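Local coordinates for NAD(P)H-flavin oxidoreductase (Agrobacterium tumefaciens str. C58, PDB 2FRE), which probably uses bound flavin mononucleotide to pass electrons from NAD(P)H to a second substrate, as other nitroreductase-family flavoenzymes do, at residues V71-E76 / V144-I149. Numbering follows the deposited sequence.
Sequences VELLME and VEKLDI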
# COMPACT_ATOMS: atom_id res chain seq x y z
N VAL A 71 0.61 19.46 -14.41
CA VAL A 71 1.36 18.81 -15.49
C VAL A 71 2.86 19.18 -15.44
O VAL A 71 3.73 18.32 -15.57
CB VAL A 71 0.81 19.17 -16.87
CG1 VAL A 71 1.74 18.68 -17.96
CG2 VAL A 71 -0.60 18.58 -17.08
N GLU A 72 3.16 20.46 -15.23
CA GLU A 72 4.55 20.91 -15.38
C GLU A 72 5.40 20.57 -14.16
O GLU A 72 6.62 20.71 -14.21
CB GLU A 72 4.62 22.40 -15.75
CG GLU A 72 4.38 23.34 -14.61
CD GLU A 72 4.28 24.78 -15.07
OE1 GLU A 72 5.21 25.28 -15.77
OE2 GLU A 72 3.27 25.42 -14.71
N LEU A 73 4.73 20.11 -13.08
CA LEU A 73 5.37 19.58 -11.88
C LEU A 73 5.85 18.13 -12.07
O LEU A 73 6.57 17.60 -11.22
CB LEU A 73 4.44 19.67 -10.68
CG LEU A 73 4.19 21.08 -10.12
CD1 LEU A 73 3.11 21.04 -9.04
CD2 LEU A 73 5.47 21.67 -9.59
N LEU A 74 5.47 17.52 -13.17
CA LEU A 74 6.03 16.23 -13.58
C LEU A 74 7.23 16.48 -14.48
O LEU A 74 7.29 17.51 -15.17
CB LEU A 74 5.01 15.42 -14.36
CG LEU A 74 3.58 15.43 -13.83
CD1 LEU A 74 2.65 14.71 -14.80
CD2 LEU A 74 3.56 14.83 -12.45
N MSE A 75 8.15 15.53 -14.49
CA MSE A 75 9.26 15.57 -15.45
C MSE A 75 8.77 15.34 -16.86
O MSE A 75 7.70 14.76 -17.06
CB MSE A 75 10.35 14.58 -15.06
CG MSE A 75 11.00 14.99 -13.78
SE MSE A 75 12.36 13.76 -13.14
CE MSE A 75 12.89 14.78 -11.49
N GLU A 76 9.55 15.83 -17.82
CA GLU A 76 9.17 15.94 -19.23
C GLU A 76 8.67 14.61 -19.79
O GLU A 76 7.66 14.56 -20.48
CB GLU A 76 10.35 16.44 -20.07
CG GLU A 76 10.17 16.33 -21.59
CD GLU A 76 11.33 16.97 -22.39
OE1 GLU A 76 11.21 17.06 -23.64
OE2 GLU A 76 12.34 17.39 -21.77
N VAL A 144 6.34 20.98 -3.41
CA VAL A 144 6.22 21.51 -2.06
C VAL A 144 6.00 23.02 -2.06
O VAL A 144 5.15 23.53 -1.34
CB VAL A 144 7.48 21.15 -1.20
CG1 VAL A 144 7.51 21.94 0.11
CG2 VAL A 144 7.49 19.65 -0.93
N GLU A 145 6.76 23.73 -2.88
CA GLU A 145 6.69 25.18 -2.95
C GLU A 145 5.39 25.63 -3.63
O GLU A 145 4.67 26.46 -3.08
CB GLU A 145 7.89 25.72 -3.72
CG GLU A 145 7.98 27.23 -3.74
CD GLU A 145 8.07 27.83 -2.34
OE1 GLU A 145 8.67 27.18 -1.45
OE2 GLU A 145 7.53 28.95 -2.15
N LYS A 146 5.10 25.09 -4.81
CA LYS A 146 3.96 25.55 -5.61
C LYS A 146 2.60 25.13 -5.04
O LYS A 146 1.60 25.81 -5.28
CB LYS A 146 4.07 25.06 -7.06
CG LYS A 146 5.22 25.67 -7.85
CD LYS A 146 4.96 27.12 -8.29
CE LYS A 146 5.94 27.53 -9.40
NZ LYS A 146 6.05 28.99 -9.64
N LEU A 147 2.54 24.01 -4.32
CA LEU A 147 1.27 23.50 -3.79
C LEU A 147 1.11 23.77 -2.29
O LEU A 147 0.17 23.26 -1.67
CB LEU A 147 1.09 22.00 -4.10
CG LEU A 147 1.14 21.63 -5.59
CD1 LEU A 147 0.78 20.21 -5.80
CD2 LEU A 147 0.23 22.52 -6.47
N ASP A 148 2.01 24.57 -1.73
CA ASP A 148 1.92 25.04 -0.34
C ASP A 148 1.92 23.89 0.64
O ASP A 148 1.13 23.86 1.58
CB ASP A 148 0.66 25.88 -0.13
CG ASP A 148 0.62 27.11 -1.00
OD1 ASP A 148 1.69 27.73 -1.20
OD2 ASP A 148 -0.49 27.46 -1.49
N ILE A 149 2.80 22.92 0.42
CA ILE A 149 2.89 21.80 1.33
C ILE A 149 3.67 22.27 2.55
O ILE A 149 4.77 22.81 2.38
CB ILE A 149 3.53 20.60 0.65
CG1 ILE A 149 2.60 20.12 -0.47
CG2 ILE A 149 3.82 19.48 1.69
CD1 ILE A 149 3.22 19.20 -1.43
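Leu73 and Leu147 meet tip to tip through the branched ends of their side chains. The methyl CD1 of Leu73 lies 4.0 Å from CG of Leu147 and 4.1 Å from each of that residue's methyls, CD1 and CD2. One methyl therefore faces the whole isopropyl fork, an ordinary van der Waals contact without hydrogen bonds. In Leu73 the CB bond already aims across the gap, and CG stands anti to the carbonyl carbon (chi1 -72°), with CD1 carried on toward the partner. Leu147 starts less directly, and its fork closes the distance. Leucine suits both places, being long enough to bridge the 9.9 Å between the CA atoms of Leu73 and Leu147, and apolar enough to be buried there.

Lys146 adds its aliphatic part at the exposed margin: CG approaches CD2 of Leu73 at 4.4 Å, while the rest of the chain leads away, keeping the charged NZ apart from the leucines. Its NZ remains 6.8 Å from OE2 of Glu72, too far for a salt bridge.

This is plain apolar packing: the Leu73 side chain is about 12 Å from the bound flavin mononucleotide, outside the flavin pocket. It joins segment 71-76, on helix 67-72, to the C-terminal end of helix 140-146. Gly193 of the second subunit packs against Leu147, which rests on Phe90 of strand 87-98, and Leu73 also packs on Arg142 and Ile143 of helix 140-146.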